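Local coordinates for holo-[acyl-carrier-protein] synthase (Neisseria meningitidis FAM18, PDB 5SUV), which binds coenzyme A in pockets shared between subunits of its trimer and belongs to the 4'-phosphopantetheinyl transferase superfamily, at residues Q25-R30 with N48-R53; F54-A59 with I77-D82. All coordinates share one frame; numbering follows the deposited sequence.

Contact 1: Q25-R30 with N48-R53; sequences QAFAGR and NYLAKR. With COA (coenzyme A), chain F.
Leu50 reaches out from helix 46-63 and sets both of its methyls against the surface of helix 25-31, a small helix-helix packing at the helical end of this alpha+beta fold. CD2 sits on Ala28, 3.7 Å from its CB and 3.8 Å from its CA, while CD1 lies between Ala28 CB and Phe27 CD2, 4.1 Å from each and oblique to the ring. The chi1 of -81° puts Leu50 CG opposite its own carbonyl carbon, and the fork thereby projects toward the shorter helix. Phe27 comes from the other direction, with CG trans to the backbone N (chi1 177°), and its ring slides past Leu50 instead of meeting it end on. Ala28 and Leu50 are the nearest pair along the backbones, their CA atoms 6.9 Å apart; the two segments together bury only 127 Å². All three touching residues are buried; Phe27 also packs on Leu19 and Asn20 of helix 13-23, and Leu50 on Leu32 and Phe40.

The same turn of helix 46-63 carries a ligand residue, Lys52, whose extended chain runs to coenzyme A of chain F. Its NZ donates to O3B of that ligand at 2.9 Å, although a clash with the adjacent phosphate makes the position of NZ less certain. Tyr49 and Arg53, one turn apart on the helix, lie side by side: the Tyr49 hydroxyl is hydrogen-bonded to Glu39, and Arg53 NH1 stands 3.3 Å above one face of the Tyr49 ring, offset toward its rim.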
ATOM      1  N   GLN A  25       4.375  22.921 -19.143  1.00 74.60           N
ATOM      2  CA  GLN A  25       3.284  22.030 -19.515  1.00 76.49           C
ATOM      3  C   GLN A  25       3.770  20.755 -20.197  1.00 72.47           C
ATOM      4  O   GLN A  25       2.975  19.827 -20.370  1.00 69.01           O
ATOM      5  CB  GLN A  25       2.294  22.770 -20.421  1.00 76.51           C
ATOM      6  CG  GLN A  25       0.965  22.044 -20.619  1.00 81.74           C
ATOM      7  CD  GLN A  25       0.974  21.114 -21.817  1.00 90.65           C
ATOM      8  OE1 GLN A  25       1.391  21.498 -22.913  1.00103.48           O
ATOM      9  NE2 GLN A  25       0.520  19.878 -21.616  1.00 86.10           N
ATOM     10  N   ALA A  26       5.051  20.679 -20.571  1.00 67.62           N
ATOM     11  CA  ALA A  26       5.570  19.470 -21.206  1.00 69.39           C
ATOM     12  C   ALA A  26       5.579  18.280 -20.254  1.00 71.40           C
ATOM     13  O   ALA A  26       5.560  17.124 -20.700  1.00 51.75           O
ATOM     14  CB  ALA A  26       6.981  19.722 -21.732  1.00 65.10           C
ATOM     15  N   PHE A  27       5.634  18.526 -18.946  1.00 80.15           N
ATOM     16  CA  PHE A  27       5.532  17.420 -18.004  1.00 68.57           C
ATOM     17  C   PHE A  27       4.170  16.751 -18.121  1.00 60.02           C
ATOM     18  O   PHE A  27       4.074  15.547 -18.375  1.00 49.27           O
ATOM     19  CB  PHE A  27       5.787  17.905 -16.578  1.00 46.93           C
ATOM     20  CG  PHE A  27       5.626  16.835 -15.541  1.00 46.42           C
ATOM     21  CD1 PHE A  27       6.445  15.721 -15.539  1.00 43.60           C
ATOM     22  CD2 PHE A  27       4.659  16.948 -14.561  1.00 48.05           C
ATOM     23  CE1 PHE A  27       6.296  14.739 -14.585  1.00 44.42           C
ATOM     24  CE2 PHE A  27       4.509  15.970 -13.602  1.00 39.69           C
ATOM     25  CZ  PHE A  27       5.325  14.869 -13.610  1.00 41.17           C
ATOM     26  N   ALA A  28       3.095  17.526 -17.963  1.00 42.90           N
ATOM     27  CA  ALA A  28       1.760  16.956 -18.099  1.00 49.94           C
ATOM     28  C   ALA A  28       1.583  16.307 -19.465  1.00 47.95           C
ATOM     29  O   ALA A  28       0.916  15.272 -19.590  1.00 45.08           O
ATOM     30  CB  ALA A  28       0.702  18.032 -17.879  1.00 45.07           C
ATOM     31  N   GLY A  29       2.175  16.899 -20.502  1.00 49.82           N
ATOM     32  CA  GLY A  29       2.086  16.315 -21.827  1.00 46.91           C
ATOM     33  C   GLY A  29       2.818  15.000 -21.946  1.00 50.81           C
ATOM     34  O   GLY A  29       2.504  14.200 -22.835  1.00 56.55           O
ATOM     35  N   ARG A  30       3.777  14.751 -21.060  1.00 44.09           N
ATOM     36  CA  ARG A  30       4.526  13.512 -21.091  1.00 46.18           C
ATOM     37  C   ARG A  30       3.842  12.415 -20.279  1.00 44.24           C
ATOM     38  O   ARG A  30       3.936  11.236 -20.648  1.00 40.36           O
ATOM     39  CB  ARG A  30       5.952  13.774 -20.588  1.00 62.76           C
ATOM     40  CG  ARG A  30       6.913  12.599 -20.710  1.00 71.39           C
ATOM     41  CD  ARG A  30       8.370  13.018 -20.497  1.00 87.38           C
ATOM     42  NE  ARG A  30       8.871  13.855 -21.592  1.00109.09           N
ATOM     43  CZ  ARG A  30       9.084  15.170 -21.524  1.00110.04           C
ATOM     44  NH1 ARG A  30       8.854  15.846 -20.403  1.00119.65           N
ATOM     45  NH2 ARG A  30       9.539  15.819 -22.591  1.00 97.68           N
ATOM     46  N   ASN A  48      -2.613  18.127  -7.720  1.00 49.96           N
ATOM     47  CA  ASN A  48      -3.118  16.873  -7.168  1.00 51.27           C
ATOM     48  C   ASN A  48      -3.549  15.921  -8.278  1.00 54.31           C
ATOM     49  O   ASN A  48      -3.396  14.699  -8.159  1.00 45.88           O
ATOM     50  CB  ASN A  48      -4.285  17.170  -6.219  1.00 52.35           C
ATOM     51  CG  ASN A  48      -4.843  15.922  -5.552  1.00 55.83           C
ATOM     52  OD1 ASN A  48      -5.703  15.238  -6.111  1.00 61.48           O
ATOM     53  ND2 ASN A  48      -4.369  15.632  -4.337  1.00 58.17           N
ATOM     54  N   TYR A  49      -4.093  16.468  -9.364  1.00 59.09           N
ATOM     55  CA  TYR A  49      -4.479  15.651 -10.508  1.00 43.54           C
ATOM     56  C   TYR A  49      -3.265  14.963 -11.120  1.00 40.72           C
ATOM     57  O   TYR A  49      -3.246  13.737 -11.269  1.00 41.10           O
ATOM     58  CB  TYR A  49      -5.187  16.538 -11.534  1.00 46.14           C
ATOM     59  CG  TYR A  49      -5.701  15.816 -12.759  1.00 55.12           C
ATOM     60  CD1 TYR A  49      -4.865  15.567 -13.842  1.00 54.58           C
ATOM     61  CD2 TYR A  49      -7.023  15.406 -12.843  1.00 46.37           C
ATOM     62  CE1 TYR A  49      -5.328  14.917 -14.967  1.00 61.56           C
ATOM     63  CE2 TYR A  49      -7.499  14.757 -13.976  1.00 58.36           C
ATOM     64  CZ  TYR A  49      -6.646  14.512 -15.032  1.00 65.76           C
ATOM     65  OH  TYR A  49      -7.107  13.862 -16.163  1.00 67.47           O
ATOM     66  N   LEU A  50      -2.234  15.738 -11.474  1.00 49.83           N
ATOM     67  CA  LEU A  50      -1.022  15.144 -12.034  1.00 40.32           C
ATOM     68  C   LEU A  50      -0.383  14.165 -11.062  1.00 41.37           C
ATOM     69  O   LEU A  50       0.113  13.111 -11.472  1.00 36.89           O
ATOM     70  CB  LEU A  50      -0.014  16.231 -12.404  1.00 40.62           C
ATOM     71  CG  LEU A  50      -0.176  16.974 -13.721  1.00 66.71           C
ATOM     72  CD1 LEU A  50       0.844  18.094 -13.799  1.00 69.13           C
ATOM     73  CD2 LEU A  50      -0.009  16.022 -14.883  1.00 75.35           C
ATOM     74  N   ALA A  51      -0.362  14.503  -9.767  1.00 36.91           N
ATOM     75  CA  ALA A  51       0.281  13.632  -8.791  1.00 38.74           C
ATOM     76  C   ALA A  51      -0.391  12.264  -8.744  1.00 32.94           C
ATOM     77  O   ALA A  51       0.283  11.233  -8.724  1.00 31.74           O
ATOM     78  CB  ALA A  51       0.256  14.289  -7.408  1.00 42.60           C
ATOM     79  N   LYS A  52      -1.725  12.241  -8.700  1.00 36.02           N
ATOM     80  CA  LYS A  52      -2.455  10.976  -8.632  1.00 36.00           C
ATOM     81  C   LYS A  52      -2.231  10.144  -9.889  1.00 37.71           C
ATOM     82  O   LYS A  52      -2.016   8.927  -9.811  1.00 34.15           O
ATOM     83  CB  LYS A  52      -3.950  11.238  -8.440  1.00 41.96           C
ATOM     84  CG  LYS A  52      -4.316  11.684  -7.016  1.00 47.99           C
ATOM     85  CD  LYS A  52      -5.814  11.809  -6.809  1.00 59.86           C
ATOM     86  CE  LYS A  52      -6.130  12.243  -5.375  1.00 71.97           C
ATOM     87  NZ  LYS A  52      -7.574  12.524  -5.170  1.00 91.27           N
ATOM     88  N   ARG A  53      -2.276  10.783 -11.055  1.00 40.23           N
ATOM     89  CA  ARG A  53      -2.030  10.055 -12.295  1.00 41.29           C
ATOM     90  C   ARG A  53      -0.608   9.514 -12.332  1.00 35.79           C
ATOM     91  O   ARG A  53      -0.387   8.351 -12.679  1.00 32.86           O
ATOM     92  CB  ARG A  53      -2.304  10.957 -13.508  1.00 39.83           C
ATOM     93  CG  ARG A  53      -3.719  11.502 -13.613  1.00 51.70           C
ATOM     94  CD  ARG A  53      -4.760  10.437 -13.375  1.00 52.51           C
ATOM     95  NE  ARG A  53      -6.094  10.809 -13.860  1.00 47.72           N
ATOM     96  CZ  ARG A  53      -6.941  11.608 -13.219  1.00 48.90           C
ATOM     97  NH1 ARG A  53      -6.608  12.157 -12.058  1.00 52.58           N
ATOM     98  NH2 ARG A  53      -8.128  11.861 -13.738  1.00 58.71           N
TER
HETATM   99  N1A COA F1000     -14.415   3.527  -3.885  1.00 48.17           N
HETATM  100  C2A COA F1000     -13.078   3.454  -3.907  1.00 39.30           C
HETATM  101  N3A COA F1000     -12.235   4.449  -3.932  1.00 56.54           N
HETATM  102  C4A COA F1000     -12.822   5.734  -3.945  1.00 59.49           C
HETATM  103  C5A COA F1000     -14.228   5.978  -3.946  1.00 53.63           C
HETATM  104  C6A COA F1000     -14.976   4.810  -3.911  1.00 49.43           C
HETATM  105  N6A COA F1000     -16.283   4.901  -3.898  1.00 46.22           N
HETATM  106  N7A COA F1000     -14.509   7.209  -3.946  1.00 52.26           N
HETATM  107  C8A COA F1000     -13.334   7.781  -3.974  1.00 54.45           C
HETATM  108  N9A COA F1000     -12.286   6.935  -3.967  1.00 53.20           N
HETATM  109  C1B COA F1000     -10.912   7.264  -4.009  1.00 63.29           C
HETATM  110  C2B COA F1000     -10.585   8.175  -5.299  1.00 76.52           C
HETATM  111  O2B COA F1000      -9.485   7.740  -6.008  1.00 70.54           O
HETATM  112  C3B COA F1000     -10.254   9.478  -4.577  1.00 80.21           C
HETATM  113  O3B COA F1000      -9.321  10.216  -5.188  1.00 75.68           O
HETATM  114  P3B COA F1000      -9.702  10.617  -6.885  1.00 53.58           P
HETATM  115  O7A COA F1000      -8.890  11.759  -6.889  1.00 58.37           O
HETATM  116  O8A COA F1000      -9.201   9.438  -7.614  1.00 58.28           O
HETATM  117  O9A COA F1000     -11.160  10.748  -6.785  1.00 56.57           O
HETATM  118  C4B COA F1000      -9.684   8.873  -3.274  1.00 71.94           C
HETATM  119  O4B COA F1000     -10.654   7.973  -2.896  1.00 58.24           O
HETATM  120  C5B COA F1000      -9.484   9.897  -2.209  1.00 84.54           C
HETATM  121  O5B COA F1000      -8.784   9.234  -1.153  1.00 90.78           O
HETATM  122  P1A COA F1000      -8.903   9.961   0.245  1.00 94.17           P
HETATM  123  O1A COA F1000      -8.405  11.355   0.177  1.00 92.82           O
HETATM  124  O2A COA F1000      -8.530   8.982   1.299  1.00 93.52           O
HETATM  125  O3A COA F1000     -10.508  10.232   0.312  1.00110.37           O
HETATM  126  P2A COA F1000     -11.011  10.966   1.562  1.00 91.08           P
HETATM  127  O4A COA F1000     -10.428  10.474   2.767  1.00104.17           O
HETATM  128  O5A COA F1000     -11.197  12.459   1.389  1.00 76.67           O
HETATM  129  O6A COA F1000     -12.551  10.385   1.594  1.00 92.39           O
HETATM  130  CBP COA F1000     -13.809   8.413   1.484  1.00 68.43           C
HETATM  131  CCP COA F1000     -12.479   9.023   1.767  1.00 80.92           C
HETATM  132  CDP COA F1000     -13.913   8.317   0.048  1.00 52.76           C
HETATM  133  CEP COA F1000     -13.865   7.014   2.035  1.00 66.85           C
HETATM  134  CAP COA F1000     -15.009   9.222   2.067  1.00 78.91           C
HETATM  135  OAP COA F1000     -16.203   8.570   1.861  1.00 61.41           O
HETATM  136  C9P COA F1000     -14.951   9.447   3.591  1.00 99.87           C
HETATM  137  O9P COA F1000     -15.313   8.543   4.328  1.00115.34           O
HETATM  138  N8P COA F1000     -14.539  10.718   4.095  1.00 90.56           N
HETATM  139  C7P COA F1000     -14.453  11.018   5.567  1.00 78.38           C
HETATM  140  C6P COA F1000     -15.485  10.269   6.386  1.00 76.77           C
HETATM  141  C5P COA F1000     -16.023  11.144   7.507  1.00 75.40           C
HETATM  142  O5P COA F1000     -17.183  11.182   7.750  1.00 72.71           O
HETATM  143  N4P COA F1000     -15.142  11.894   8.281  1.00 75.33           N
HETATM  144  C3P COA F1000     -15.668  12.739   9.352  1.00 69.23           C
HETATM  145  C2P COA F1000     -15.747  12.011  10.669  1.00 68.62           C
HETATM  146  S1P COA F1000     -17.478  11.550  11.100  1.00 81.56           S

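Contact 2: F54-A59 with I77-D82. With COA (coenzyme A), chain D.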
ATOM      1  N   PHE A  54       0.368  10.334 -11.946  1.00 32.82           N
ATOM      2  CA  PHE A  54       1.756   9.892 -11.940  1.00 29.18           C
ATOM      3  C   PHE A  54       1.938   8.695 -11.013  1.00 29.32           C
ATOM      4  O   PHE A  54       2.546   7.690 -11.396  1.00 26.86           O
ATOM      5  CB  PHE A  54       2.660  11.060 -11.534  1.00 31.06           C
ATOM      6  CG  PHE A  54       4.122  10.797 -11.695  1.00 32.94           C
ATOM      7  CD1 PHE A  54       4.676  10.621 -12.944  1.00 35.14           C
ATOM      8  CD2 PHE A  54       4.952  10.733 -10.587  1.00 35.92           C
ATOM      9  CE1 PHE A  54       6.026  10.368 -13.095  1.00 41.89           C
ATOM     10  CE2 PHE A  54       6.304  10.482 -10.734  1.00 41.86           C
ATOM     11  CZ  PHE A  54       6.843  10.317 -11.994  1.00 40.29           C
ATOM     12  N   ALA A  55       1.393   8.770  -9.794  1.00 31.49           N
ATOM     13  CA  ALA A  55       1.548   7.646  -8.872  1.00 25.56           C
ATOM     14  C   ALA A  55       0.842   6.401  -9.400  1.00 24.73           C
ATOM     15  O   ALA A  55       1.375   5.293  -9.313  1.00 24.60           O
ATOM     16  CB  ALA A  55       1.006   7.992  -7.486  1.00 27.83           C
ATOM     17  N   ALA A  56      -0.370   6.568  -9.929  1.00 26.83           N
ATOM     18  CA  ALA A  56      -1.140   5.420 -10.396  1.00 28.25           C
ATOM     19  C   ALA A  56      -0.461   4.758 -11.589  1.00 25.17           C
ATOM     20  O   ALA A  56      -0.420   3.529 -11.687  1.00 25.47           O
ATOM     21  CB  ALA A  56      -2.555   5.865 -10.766  1.00 28.99           C
ATOM     22  N   LYS A  57       0.071   5.555 -12.507  1.00 27.30           N
ATOM     23  CA  LYS A  57       0.756   4.968 -13.654  1.00 26.45           C
ATOM     24  C   LYS A  57       2.041   4.272 -13.226  1.00 28.31           C
ATOM     25  O   LYS A  57       2.365   3.183 -13.709  1.00 24.27           O
ATOM     26  CB  LYS A  57       1.041   6.049 -14.685  1.00 25.60           C
ATOM     27  CG  LYS A  57      -0.217   6.728 -15.187  1.00 27.44           C
ATOM     28  CD  LYS A  57       0.111   8.004 -15.936  1.00 31.46           C
ATOM     29  CE  LYS A  57      -1.149   8.814 -16.268  1.00 34.59           C
ATOM     30  NZ  LYS A  57      -1.565   8.642 -17.701  1.00 31.83           N
ATOM     31  N   GLU A  58       2.792   4.875 -12.305  1.00 27.39           N
ATOM     32  CA  GLU A  58       4.006   4.215 -11.863  1.00 26.37           C
ATOM     33  C   GLU A  58       3.686   2.915 -11.131  1.00 21.45           C
ATOM     34  O   GLU A  58       4.372   1.908 -11.331  1.00 20.54           O
ATOM     35  CB  GLU A  58       4.834   5.156 -10.987  1.00 25.57           C
ATOM     36  CG  GLU A  58       5.447   6.308 -11.757  1.00 31.26           C
ATOM     37  CD  GLU A  58       6.645   6.923 -11.053  1.00 34.95           C
ATOM     38  OE1 GLU A  58       7.625   7.287 -11.741  1.00 37.12           O
ATOM     39  OE2 GLU A  58       6.604   7.044  -9.808  1.00 28.75           O
ATOM     40  N   ALA A  59       2.650   2.912 -10.279  1.00 24.94           N
ATOM     41  CA  ALA A  59       2.306   1.682  -9.577  1.00 22.62           C
ATOM     42  C   ALA A  59       1.810   0.639 -10.562  1.00 24.91           C
ATOM     43  O   ALA A  59       2.108  -0.550 -10.414  1.00 18.54           O
ATOM     44  CB  ALA A  59       1.256   1.930  -8.503  1.00 23.36           C
ATOM     45  N   ILE A  77      -1.597   4.408 -20.127  1.00 28.37           N
ATOM     46  CA  ILE A  77      -2.199   4.046 -18.845  1.00 27.89           C
ATOM     47  C   ILE A  77      -3.067   5.220 -18.406  1.00 33.90           C
ATOM     48  O   ILE A  77      -2.552   6.232 -17.921  1.00 35.26           O
ATOM     49  CB  ILE A  77      -1.145   3.743 -17.781  1.00 26.22           C
ATOM     50  CG1 ILE A  77      -0.183   2.628 -18.207  1.00 24.91           C
ATOM     51  CG2 ILE A  77      -1.840   3.412 -16.466  1.00 29.29           C
ATOM     52  CD1 ILE A  77       1.114   2.666 -17.410  1.00 23.44           C
ATOM     53  N   GLY A  78      -4.385   5.079 -18.534  1.00 34.36           N
ATOM     54  CA  GLY A  78      -5.326   6.127 -18.182  1.00 32.74           C
ATOM     55  C   GLY A  78      -6.069   5.809 -16.896  1.00 32.76           C
ATOM     56  O   GLY A  78      -6.273   4.645 -16.552  1.00 31.65           O
ATOM     57  N   ILE A  79      -6.475   6.855 -16.180  1.00 38.37           N
ATOM     58  CA  ILE A  79      -7.271   6.706 -14.967  1.00 40.52           C
ATOM     59  C   ILE A  79      -8.641   7.330 -15.207  1.00 41.83           C
ATOM     60  O   ILE A  79      -8.740   8.493 -15.622  1.00 39.96           O
ATOM     61  CB  ILE A  79      -6.573   7.334 -13.739  1.00 34.97           C
ATOM     62  CG1 ILE A  79      -5.358   6.503 -13.320  1.00 33.29           C
ATOM     63  CG2 ILE A  79      -7.518   7.401 -12.565  1.00 37.41           C
ATOM     64  CD1 ILE A  79      -4.117   6.702 -14.164  1.00 39.17           C
ATOM     65  N   GLY A  80      -9.691   6.542 -14.974  1.00 38.47           N
ATOM     66  CA  GLY A  80     -11.056   7.029 -14.902  1.00 40.00           C
ATOM     67  C   GLY A  80     -11.688   6.699 -13.567  1.00 41.31           C
ATOM     68  O   GLY A  80     -10.991   6.246 -12.657  1.00 38.47           O
ATOM     69  N   HIS A  81     -12.998   6.906 -13.427  1.00 42.58           N
ATOM     70  CA  HIS A  81     -13.697   6.577 -12.191  1.00 45.37           C
ATOM     71  C   HIS A  81     -15.076   6.032 -12.534  1.00 53.11           C
ATOM     72  O   HIS A  81     -15.702   6.468 -13.501  1.00 61.38           O
ATOM     73  CB  HIS A  81     -13.846   7.802 -11.274  1.00 51.37           C
ATOM     74  CG  HIS A  81     -12.550   8.453 -10.905  1.00 56.73           C
ATOM     75  ND1 HIS A  81     -11.873   9.300 -11.756  1.00 54.80           N
ATOM     76  CD2 HIS A  81     -11.816   8.392  -9.769  1.00 58.61           C
ATOM     77  CE1 HIS A  81     -10.770   9.727 -11.163  1.00 62.10           C
ATOM     78  NE2 HIS A  81     -10.713   9.192  -9.957  1.00 64.85           N
ATOM     79  N   ASP A  82     -15.556   5.087 -11.727  1.00 49.45           N
ATOM     80  CA  ASP A  82     -16.891   4.540 -11.943  1.00 59.75           C
ATOM     81  C   ASP A  82     -17.935   5.460 -11.308  1.00 67.79           C
ATOM     82  O   ASP A  82     -17.622   6.533 -10.785  1.00 62.43           O
ATOM     83  CB  ASP A  82     -16.992   3.113 -11.405  1.00 55.43           C
ATOM     84  CG  ASP A  82     -17.023   3.048  -9.878  1.00 52.47           C
ATOM     85  OD1 ASP A  82     -17.024   4.110  -9.212  1.00 54.46           O
ATOM     86  OD2 ASP A  82     -17.062   1.915  -9.343  1.00 49.41           O
TER
HETATM   87  N1A COA D 201       8.780  -4.052 -12.052  1.00 23.66           N
HETATM   88  C2A COA D 201       8.371  -3.740 -10.800  1.00 24.54           C
HETATM   89  N3A COA D 201       8.983  -2.935  -9.942  1.00 22.20           N
HETATM   90  C4A COA D 201      10.159  -2.384 -10.407  1.00 24.46           C
HETATM   91  C5A COA D 201      10.737  -2.610 -11.698  1.00 25.72           C
HETATM   92  C6A COA D 201       9.951  -3.488 -12.481  1.00 22.15           C
HETATM   93  N6A COA D 201      10.340  -3.815 -13.655  1.00 25.39           N
HETATM   94  N7A COA D 201      11.862  -1.961 -11.860  1.00 26.20           N
HETATM   95  C8A COA D 201      11.989  -1.340 -10.709  1.00 26.70           C
HETATM   96  N9A COA D 201      10.995  -1.560  -9.819  1.00 29.68           N
HETATM   97  C1B COA D 201      10.841  -1.067  -8.424  1.00 29.36           C
HETATM   98  C2B COA D 201      12.136  -1.473  -7.582  1.00 32.53           C
HETATM   99  O2B COA D 201      11.799  -2.055  -6.391  1.00 26.53           O
HETATM  100  C3B COA D 201      12.745  -0.042  -7.392  1.00 31.83           C
HETATM  101  O3B COA D 201      13.381   0.119  -6.259  1.00 32.26           O
HETATM  102  P3B COA D 201      14.820  -0.868  -5.966  1.00 28.46           P
HETATM  103  O7A COA D 201      15.471  -0.893  -7.179  1.00 26.03           O
HETATM  104  O8A COA D 201      14.243  -2.185  -5.549  1.00 27.20           O
HETATM  105  O9A COA D 201      15.448  -0.074  -4.936  1.00 27.91           O
HETATM  106  C4B COA D 201      11.433   0.755  -7.323  1.00 35.06           C
HETATM  107  O4B COA D 201      10.696   0.295  -8.391  1.00 28.39           O
HETATM  108  C5B COA D 201      11.599   2.275  -7.408  1.00 42.61           C
HETATM  109  O5B COA D 201      10.356   2.836  -7.208  1.00 39.90           O
HETATM  110  P1A COA D 201      10.378   4.424  -6.959  1.00 36.18           P
HETATM  111  O1A COA D 201      11.182   4.724  -5.850  1.00 43.37           O
HETATM  112  O2A COA D 201       8.953   4.857  -7.101  1.00 50.83           O
HETATM  113  O3A COA D 201      11.360   4.835  -8.233  1.00 52.16           O
HETATM  114  P2A COA D 201      10.833   5.661  -9.471  1.00 48.06           P
HETATM  115  O4A COA D 201      11.993   5.878 -10.233  1.00 47.76           O
HETATM  116  O5A COA D 201       9.869   6.727  -9.036  1.00 74.13           O
HETATM  117  O6A COA D 201       9.853   4.636 -10.432  1.00 58.93           O
HETATM  118  CBP COA D 201       9.916   3.065 -12.209  1.00 71.83           C
HETATM  119  CCP COA D 201      10.513   3.571 -10.853  1.00 70.76           C
HETATM  120  CDP COA D 201       9.881   1.577 -12.164  1.00 69.48           C
HETATM  121  CEP COA D 201       8.535   3.571 -12.532  1.00 65.34           C
HETATM  122  CAP COA D 201      10.857   3.518 -13.259  1.00 81.90           C
HETATM  123  OAP COA D 201      12.084   2.893 -13.086  1.00 87.32           O
HETATM  124  C9P COA D 201      10.395   3.220 -14.651  1.00 81.74           C
HETATM  125  O9P COA D 201      10.369   2.108 -15.047  1.00 66.54           O
HETATM  126  N8P COA D 201      10.039   4.257 -15.486  1.00 78.36           N
HETATM  127  C7P COA D 201      10.075   5.633 -15.076  1.00 74.54           C
HETATM  128  C6P COA D 201      10.753   6.439 -16.196  1.00 78.25           C
HETATM  129  C5P COA D 201      10.064   7.751 -16.281  1.00 97.72           C
HETATM  130  O5P COA D 201       9.303   8.022 -17.157  1.00115.72           O
HETATM  131  N4P COA D 201      10.341   8.686 -15.296  1.00 89.77           N
HETATM  132  C3P COA D 201       9.637   9.972 -15.312  1.00 78.42           C
HETATM  133  C2P COA D 201       9.921  10.760 -16.562  1.00 76.48           C
HETATM  134  S1P COA D 201       8.825  12.165 -16.541  1.00 73.88           S
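Ala56 is the first residue of 54-59 to meet strand 77-81, its CB resting 3.8 Å from Ile79 CD1 and equally near Ile79 CG1. Lys57 follows and makes the one polar link: NZ donates to Ile77 O at 2.6 Å, with a C=O...N angle of 161°, so the ammonium lies almost straight beyond the carbonyl oxygen. A bend at the last torsion (chi4 -102°) turns NZ onto that oxygen, while CG packs 3.9 Å from Ile77 CG2 as the two side chains run past each other. The buried NZ is also bound by Ile31 O and Phe74 O and forms a salt bridge with Glu36, a cage that should favour its positive charge. Glu58 turns to the other side of the helix, its CG 4.2 Å above the centre of the Phe54 ring and OE2 3.4 Å from O5A of coenzyme A of chain D. The helix and strand segments cross at 126°, their axes 8.7 Å apart. Ala55 and Ala59 rest on Ala120 of the three-stranded antiparallel sheet, and strand 77-81 pairs with strand 87-91, leaving helix 46-63 packed between the two sheets.

Overall arrangement
Contacts 1 and 2 follow one another along the chain and share helix 46-63, their centres 11 Å apart. They touch directly where Arg53 NE approaches Ile79 CB to 3.5 Å. Glu36 also connects them: its OE2 accepts a hydrogen bond from Ile79 N and makes a long, weak ion pair with Arg53. Two coenzyme A sites flank the pair. Lys52 of contact 1 and His81 of contact 2 serve the ligand of chain F, with His81 NE2 hydrogen-bonded to its O8A at 2.8 Å. Glu58 and Phe54 line the other site, that of chain D, and Phe27 CE1 comes 4.1 Å from S1P of the same ligand.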